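Local coordinates for protein 3-dehydroquinate dehydratase (PDB 2YR1) that probably catalyses the cis-dehydration of 3-dehydroquinate to 3-dehydroshikimate through a Schiff base, the third step of chorismate biosynthesis, at residues 133-137 against 138-142; 156-159 against 160-163; 249-252 against 253-257. One frame throughout, in Å; residues are numbered along the deposited sequence.

Interaction 1 (133-137 against 138-142); sequences RMTEE and CSVWL
Val140 N donates to Thr135 O at 2.9 Å, and Ser139 N reaches Glu136 O at 3.1 Å. Together these two backbone bonds make a Schellman motif, which ends helix 127-137 and turns the chain toward strand 141-148 of the TIM barrel. The second bond is the less usual in shape: Ser139 N sits well above the plane of the Glu136 carbonyl, at a C=O...N angle of 112°. Ser139 is the C' residue and takes a positive phi of 57°, a conformation less comfortable for most residues other than glycine and asparagine; its CB bond points away from the helix, and the small residue is exposed. Cys138 N adds a weak bond to Thr135 O.

Thr135 carries most of the side-chain contact. Its OG1 lies between its own backbone N and carbonyl carbon (chi1 54°), where it bonds back to Arg132 O and Val131 O; a buried hydroxyl is thereby satisfied within its own helix. Its CB can then pack against the returning chain, 4.1 Å from Val140 CB. A beta-branched valine suits this place, being compact and buried, and it also touches Val118 of the preceding strand. Leu142, on the helix-facing side of the strand, crosses the threonine at about a right angle (CB to Thr135 OG1 4.1 Å) and continues onto Val131 and Arg132. Met134 from the helix and Cys138 from the turn both lean on helix 99-112, on Ile106 and Cys110 respectively. Cys138 SG, anti to its carbonyl carbon, comes to rest 3.6 Å from Met134 O.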
loop_
_atom_site.group_PDB
_atom_site.type_symbol
_atom_site.label_atom_id
_atom_site.label_comp_id
_atom_site.label_asym_id
_atom_site.label_seq_id
_atom_site.Cartn_x
_atom_site.Cartn_y
_atom_site.Cartn_z
ATOM N N ARG A 133 12.666 -12.660 31.974
ATOM C CA ARG A 133 12.491 -13.905 32.698
ATOM C C ARG A 133 11.126 -13.996 33.341
ATOM O O ARG A 133 10.530 -15.062 33.429
ATOM C CB ARG A 133 13.634 -14.092 33.701
ATOM C CG ARG A 133 14.947 -14.440 32.970
ATOM C CD ARG A 133 14.620 -15.222 31.668
ATOM N NE ARG A 133 15.760 -15.449 30.781
ATOM C CZ ARG A 133 15.646 -15.664 29.470
ATOM N NH1 ARG A 133 14.446 -15.676 28.902
ATOM N NH2 ARG A 133 16.726 -15.871 28.728
ATOM N N MET A 134 10.612 -12.846 33.735
ATOM C CA MET A 134 9.308 -12.761 34.342
ATOM C C MET A 134 8.288 -13.354 33.372
ATOM O O MET A 134 7.388 -14.096 33.769
ATOM C CB MET A 134 9.020 -11.288 34.606
ATOM C CG MET A 134 7.765 -10.977 35.357
ATOM S SD MET A 134 7.472 -9.206 35.160
ATOM C CE MET A 134 8.803 -8.512 36.172
ATOM N N THR A 135 8.449 -13.045 32.088
ATOM C CA THR A 135 7.518 -13.529 31.073
ATOM C C THR A 135 7.734 -14.982 30.690
ATOM O O THR A 135 6.775 -15.739 30.532
ATOM C CB THR A 135 7.581 -12.665 29.794
ATOM O OG1 THR A 135 8.934 -12.588 29.330
ATOM C CG2 THR A 135 7.064 -11.251 30.084
ATOM N N GLU A 136 8.989 -15.385 30.558
ATOM C CA GLU A 136 9.255 -16.762 30.179
ATOM C C GLU A 136 8.710 -17.774 31.193
ATOM O O GLU A 136 8.187 -18.817 30.808
ATOM C CB GLU A 136 10.751 -16.966 29.950
ATOM C CG GLU A 136 11.055 -18.244 29.197
ATOM C CD GLU A 136 12.198 -18.081 28.208
ATOM O OE1 GLU A 136 13.327 -17.775 28.647
ATOM O OE2 GLU A 136 11.965 -18.256 26.989
ATOM N N GLU A 137 8.801 -17.455 32.479
ATOM C CA GLU A 137 8.295 -18.347 33.517
ATOM C C GLU A 137 6.819 -18.685 33.332
ATOM O O GLU A 137 6.400 -19.829 33.517
ATOM C CB GLU A 137 8.430 -17.717 34.896
ATOM C CG GLU A 137 9.802 -17.266 35.297
ATOM C CD GLU A 137 9.864 -17.037 36.788
ATOM O OE1 GLU A 137 8.927 -16.404 37.324
ATOM O OE2 GLU A 137 10.836 -17.493 37.421
ATOM N N CYS A 138 6.030 -17.677 32.976
ATOM C CA CYS A 138 4.596 -17.870 32.813
ATOM C C CYS A 138 4.170 -18.216 31.402
ATOM O O CYS A 138 2.974 -18.183 31.084
ATOM C CB CYS A 138 3.862 -16.620 33.287
ATOM S SG CYS A 138 4.518 -15.997 34.857
ATOM N N SER A 139 5.142 -18.576 30.564
ATOM C CA SER A 139 4.861 -18.924 29.176
ATOM C C SER A 139 4.157 -17.747 28.495
ATOM O O SER A 139 3.190 -17.920 27.768
ATOM C CB SER A 139 3.978 -20.175 29.101
ATOM O OG SER A 139 4.557 -21.260 29.818
ATOM N N VAL A 140 4.647 -16.547 28.753
ATOM C CA VAL A 140 4.079 -15.347 28.150
ATOM C C VAL A 140 5.039 -14.813 27.090
ATOM O O VAL A 140 6.233 -14.707 27.325
ATOM C CB VAL A 140 3.856 -14.233 29.195
ATOM C CG1 VAL A 140 3.248 -13.023 28.527
ATOM C CG2 VAL A 140 2.948 -14.731 30.321
ATOM N N TRP A 141 4.505 -14.483 25.924
ATOM C CA TRP A 141 5.322 -13.955 24.841
ATOM C C TRP A 141 5.738 -12.530 25.130
ATOM O O TRP A 141 5.001 -11.771 25.752
ATOM C CB TRP A 141 4.562 -14.016 23.530
ATOM C CG TRP A 141 4.208 -15.416 23.150
ATOM C CD1 TRP A 141 3.017 -16.047 23.350
ATOM C CD2 TRP A 141 5.053 -16.354 22.475
ATOM N NE1 TRP A 141 3.062 -17.315 22.829
ATOM C CE2 TRP A 141 4.302 -17.529 22.285
ATOM C CE3 TRP A 141 6.375 -16.310 22.010
ATOM C CZ2 TRP A 141 4.826 -18.659 21.645
ATOM C CZ3 TRP A 141 6.898 -17.433 21.374
ATOM C CH2 TRP A 141 6.119 -18.593 21.197
ATOM N N LEU A 142 6.934 -12.169 24.684
ATOM C CA LEU A 142 7.436 -10.838 24.924
ATOM C C LEU A 142 7.581 -10.023 23.656
ATOM O O LEU A 142 8.309 -10.400 22.734
ATOM C CB LEU A 142 8.787 -10.887 25.641
ATOM C CG LEU A 142 9.376 -9.503 25.945
ATOM C CD1 LEU A 142 8.457 -8.802 26.921
ATOM C CD2 LEU A 142 10.779 -9.625 26.520
#

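Interaction 2 (156-159 against 160-163); sequences ETLL and ADMR
Four successive i to i+4 backbone bonds run from 156-159 to 160-163, from Ala160 N to Glu156 O (2.9 Å) through Arg163 N to Leu159 O (3.0 Å), in regular alpha-helical geometry.

The side chains meet one turn apart. Thr157 and Asp161 lie side by side, Thr157 CG2 being 4.2 Å from Asp161 OD2. The methyl is anti to the threonine's backbone N (chi1 -51° for OG1), which turns it, rather than the hydroxyl, to the carboxylate. Asp161 OD2 is hydrogen-bonded to Tyr148 OH at the end of strand 141-148; the acid's short side chain keeps its carboxylate close to the helix.

Leu159 and Arg163 meet at a slant, with Leu159 CD1 4.1 Å from Arg163 CG; the arginine supplies its aliphatic stem to the leucine while its guanidinium lies beyond. The same CG, anti to the carbonyl carbon (chi1 -70°), lies 3.2 Å from Leu159 O; bends at chi2 and chi3 then turn the rest of the chain. Where the helix is exposed, Ala160 offers only a methyl, which Glu156 OE1 approaches to 3.8 Å.

The buried side belongs to Leu158 and Met162. The flexible thioether chain, bent at chi3, folds its CE back to 3.3 Å from Leu158 O, and both residues pack on helix 182-198 and strand 172-177, through Ala191 and Val177 for the leucine, Ala195 and Val175 for the methionine. This is the outer helix of a beta-alpha-beta unit in a TIM barrel, its apolar side laid against the strand that bears Lys174, the predicted Schiff-base lysine.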
loop_
_atom_site.group_PDB
_atom_site.type_symbol
_atom_site.label_atom_id
_atom_site.label_comp_id
_atom_site.label_asym_id
_atom_site.label_seq_id
_atom_site.Cartn_x
_atom_site.Cartn_y
_atom_site.Cartn_z
ATOM N N GLU A 156 18.289 3.506 9.344
ATOM C CA GLU A 156 19.315 2.852 10.175
ATOM C C GLU A 156 18.908 2.736 11.649
ATOM O O GLU A 156 19.179 1.739 12.311
ATOM C CB GLU A 156 20.635 3.631 10.094
ATOM C CG GLU A 156 21.864 2.753 10.289
ATOM C CD GLU A 156 22.429 2.738 11.716
ATOM O OE1 GLU A 156 21.646 2.531 12.682
ATOM O OE2 GLU A 156 23.675 2.914 11.865
ATOM N N THR A 157 18.286 3.782 12.169
ATOM C CA THR A 157 17.859 3.808 13.566
ATOM C C THR A 157 16.758 2.781 13.802
ATOM O O THR A 157 16.773 2.060 14.797
ATOM C CB THR A 157 17.358 5.211 13.927
ATOM O OG1 THR A 157 18.345 6.162 13.522
ATOM C CG2 THR A 157 17.139 5.357 15.419
ATOM N N LEU A 158 15.813 2.704 12.866
ATOM C CA LEU A 158 14.703 1.757 12.980
ATOM C C LEU A 158 15.233 0.330 12.902
ATOM O O LEU A 158 14.800 -0.557 13.651
ATOM C CB LEU A 158 13.678 2.024 11.864
ATOM C CG LEU A 158 13.059 3.426 11.942
ATOM C CD1 LEU A 158 12.024 3.617 10.842
ATOM C CD2 LEU A 158 12.436 3.634 13.326
ATOM N N LEU A 159 16.168 0.104 11.987
ATOM C CA LEU A 159 16.752 -1.225 11.845
ATOM C C LEU A 159 17.509 -1.605 13.138
ATOM O O LEU A 159 17.367 -2.717 13.634
ATOM C CB LEU A 159 17.674 -1.263 10.626
ATOM C CG LEU A 159 18.396 -2.598 10.390
ATOM C CD1 LEU A 159 17.398 -3.756 10.415
ATOM C CD2 LEU A 159 19.131 -2.533 9.047
ATOM N N ALA A 160 18.284 -0.669 13.685
ATOM C CA ALA A 160 19.028 -0.907 14.918
ATOM C C ALA A 160 18.089 -1.217 16.090
ATOM O O ALA A 160 18.352 -2.134 16.875
ATOM C CB ALA A 160 19.905 0.305 15.246
ATOM N N ASP A 161 16.986 -0.471 16.205
ATOM C CA ASP A 161 16.008 -0.722 17.270
ATOM C C ASP A 161 15.498 -2.150 17.250
ATOM O O ASP A 161 15.426 -2.807 18.282
ATOM C CB ASP A 161 14.782 0.206 17.156
ATOM C CG ASP A 161 15.086 1.637 17.548
ATOM O OD1 ASP A 161 15.906 1.860 18.471
ATOM O OD2 ASP A 161 14.480 2.545 16.941
ATOM N N MET A 162 15.131 -2.632 16.067
ATOM C CA MET A 162 14.602 -3.974 15.946
ATOM C C MET A 162 15.685 -5.029 16.184
ATOM O O MET A 162 15.417 -6.084 16.744
ATOM C CB MET A 162 13.944 -4.165 14.571
ATOM C CG MET A 162 12.584 -3.478 14.465
ATOM S SD MET A 162 11.758 -3.625 12.877
ATOM C CE MET A 162 12.630 -2.367 11.885
ATOM N N ARG A 163 16.907 -4.752 15.754
ATOM C CA ARG A 163 17.971 -5.718 15.974
ATOM C C ARG A 163 18.206 -5.866 17.472
ATOM O O ARG A 163 18.376 -6.971 17.967
ATOM C CB ARG A 163 19.264 -5.275 15.280
ATOM C CG ARG A 163 19.207 -5.355 13.763
ATOM C CD ARG A 163 20.548 -5.784 13.197
ATOM N NE ARG A 163 21.546 -4.729 13.308
ATOM C CZ ARG A 163 22.836 -4.943 13.562
ATOM N NH1 ARG A 163 23.284 -6.179 13.736
ATOM N NH2 ARG A 163 23.677 -3.920 13.640
#

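Interaction 3 (249-252 against 253-257); sequences LSIL and QTYSR
Tyr255 lies one turn beyond Ile251 and packs back on it. From CB, 3.6 Å from Ile251 O, the side chain leaves with CG anti to its own carbonyl carbon (chi1 -66°), and this swings the ring back along the helix. CD2 is the ring atom nearest to Ile251: it lies 3.1 Å from Ile251 O, which sits at the ring edge near its plane, and 3.8 Å from the methyl Ile251 CG2. CE2 continues past the same methyl, the two side chains inclined to each other. One ring face receives Thr254 OG1, offset toward the rim. At the tip, OH leaves the helix altogether and bonds to Asp244 OD2 of the second subunit. A tyrosine is apt here because it joins an apolar ring, packed on isoleucine, to a polar end long enough to cross the interface.

Helix 242-256 is the C-terminal helix of the TIM-barrel chain, and it lies at the homodimer interface: Ile251 packs on Val248 of the second subunit, and Leu252 on Leu217 of that subunit. In its last turn, hydroxyl side chains supplement the backbone bonds. Ile251 O accepts from two donors, Tyr255 N (N-H...O angle 171°) and Thr254 OG1; the threonine's chi1 of 76° turns that hydroxyl back toward the preceding turn. Ser256 OG bonds to Leu252 O at 2.7 Å, while its backbone N makes a weak bond to the same oxygen. A serine short enough to fold back onto its helix fits this end, where few further N-H groups follow to take the last carbonyls. Elsewhere, Gln253 N donates to Leu249 O at 2.7 Å, its CB and CG each 3.0 Å from that oxygen, and the extended chain carries NE2 to a weak hydrogen bond with Glu19 OE1.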
loop_
_atom_site.group_PDB
_atom_site.type_symbol
_atom_site.label_atom_id
_atom_site.label_comp_id
_atom_site.label_asym_id
_atom_site.label_seq_id
_atom_site.Cartn_x
_atom_site.Cartn_y
_atom_site.Cartn_z
ATOM N N LEU A 249 -7.545 -6.189 3.090
ATOM C CA LEU A 249 -6.649 -7.332 3.195
ATOM C C LEU A 249 -7.066 -8.448 2.273
ATOM O O LEU A 249 -6.219 -9.070 1.643
ATOM C CB LEU A 249 -6.601 -7.873 4.622
ATOM C CG LEU A 249 -5.927 -6.986 5.667
ATOM C CD1 LEU A 249 -5.936 -7.712 7.021
ATOM C CD2 LEU A 249 -4.497 -6.678 5.225
ATOM N N SER A 250 -8.366 -8.716 2.208
ATOM C CA SER A 250 -8.869 -9.793 1.370
ATOM C C SER A 250 -8.573 -9.522 -0.106
ATOM O O SER A 250 -8.112 -10.405 -0.826
ATOM C CB SER A 250 -10.366 -9.980 1.600
ATOM O OG SER A 250 -10.603 -10.373 2.946
ATOM N N ILE A 251 -8.807 -8.293 -0.537
ATOM C CA ILE A 251 -8.543 -7.924 -1.922
ATOM C C ILE A 251 -7.038 -7.977 -2.171
ATOM O O ILE A 251 -6.571 -8.625 -3.098
ATOM C CB ILE A 251 -9.075 -6.517 -2.198
ATOM C CG1 ILE A 251 -10.602 -6.549 -2.100
ATOM C CG2 ILE A 251 -8.585 -6.024 -3.564
ATOM C CD1 ILE A 251 -11.248 -5.202 -2.083
ATOM N N LEU A 252 -6.279 -7.320 -1.310
ATOM C CA LEU A 252 -4.837 -7.304 -1.456
ATOM C C LEU A 252 -4.288 -8.726 -1.469
ATOM O O LEU A 252 -3.395 -9.031 -2.246
ATOM C CB LEU A 252 -4.210 -6.500 -0.311
ATOM C CG LEU A 252 -2.781 -5.987 -0.477
ATOM C CD1 LEU A 252 -2.636 -5.221 -1.806
ATOM C CD2 LEU A 252 -2.448 -5.089 0.723
ATOM N N GLN A 253 -4.843 -9.598 -0.625
ATOM C CA GLN A 253 -4.369 -10.967 -0.543
ATOM C C GLN A 253 -4.648 -11.828 -1.759
ATOM O O GLN A 253 -3.772 -12.584 -2.199
ATOM C CB GLN A 253 -4.922 -11.648 0.708
ATOM C CG GLN A 253 -4.181 -11.222 1.958
ATOM C CD GLN A 253 -4.515 -12.061 3.159
ATOM O OE1 GLN A 253 -5.574 -11.905 3.771
ATOM N NE2 GLN A 253 -3.610 -12.969 3.507
ATOM N N THR A 254 -5.848 -11.728 -2.316
ATOM C CA THR A 254 -6.155 -12.535 -3.483
ATOM C C THR A 254 -5.286 -12.088 -4.653
ATOM O O THR A 254 -4.707 -12.907 -5.354
ATOM C CB THR A 254 -7.636 -12.422 -3.880
ATOM O OG1 THR A 254 -7.863 -11.170 -4.528
ATOM C CG2 THR A 254 -8.517 -12.505 -2.661
ATOM N N TYR A 255 -5.159 -10.781 -4.829
ATOM C CA TYR A 255 -4.383 -10.230 -5.933
ATOM C C TYR A 255 -2.855 -10.152 -5.827
ATOM O O TYR A 255 -2.184 -9.984 -6.832
ATOM C CB TYR A 255 -4.959 -8.853 -6.274
ATOM C CG TYR A 255 -6.358 -8.967 -6.830
ATOM C CD1 TYR A 255 -6.582 -9.558 -8.075
ATOM C CD2 TYR A 255 -7.462 -8.569 -6.086
ATOM C CE1 TYR A 255 -7.865 -9.753 -8.554
ATOM C CE2 TYR A 255 -8.754 -8.758 -6.558
ATOM C CZ TYR A 255 -8.946 -9.350 -7.792
ATOM O OH TYR A 255 -10.224 -9.531 -8.273
ATOM N N SER A 256 -2.302 -10.261 -4.623
ATOM C CA SER A 256 -0.847 -10.186 -4.454
ATOM C C SER A 256 -0.199 -11.533 -4.739
ATOM O O SER A 256 1.020 -11.629 -4.901
ATOM C CB SER A 256 -0.481 -9.752 -3.028
ATOM O OG SER A 256 -0.810 -8.395 -2.806
ATOM N N ARG A 257 -1.025 -12.569 -4.805
ATOM C CA ARG A 257 -0.534 -13.914 -5.069
ATOM C C ARG A 257 -1.625 -14.806 -5.656
ATOM O O ARG A 257 -1.299 -15.612 -6.557
ATOM C CB ARG A 257 0.013 -14.539 -3.783
ATOM C CG ARG A 257 0.483 -15.979 -3.946
ATOM C CD ARG A 257 1.512 -16.126 -5.068
ATOM N NE ARG A 257 1.899 -17.522 -5.238
ATOM C CZ ARG A 257 2.695 -18.179 -4.401
ATOM N NH1 ARG A 257 3.202 -17.556 -3.341
ATOM N NH2 ARG A 257 2.953 -19.470 -4.608
ATOM O OXT ARG A 257 -2.787 -14.703 -5.202
#

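How the interactions relate
The three contacts follow one another along the chain, each within a single continuous run, so none nests in or crosses another. Interaction 1 comes first and closes the turn from helix 127-137 into strand 141-148. That strand then leads to helix 155-167, where interaction 2 joins consecutive helical turns; the centres of the two are about 24 Å apart and their nearest atoms about 10 Å. They thus belong to successive, overlapping beta-alpha-beta units that share strand 141-148. Interaction 3 ends the chain in helix 242-256, its nearest atoms about 18 Å from interaction 2. It alone of the three touches the second subunit, so it is the one that lies at the dimer interface.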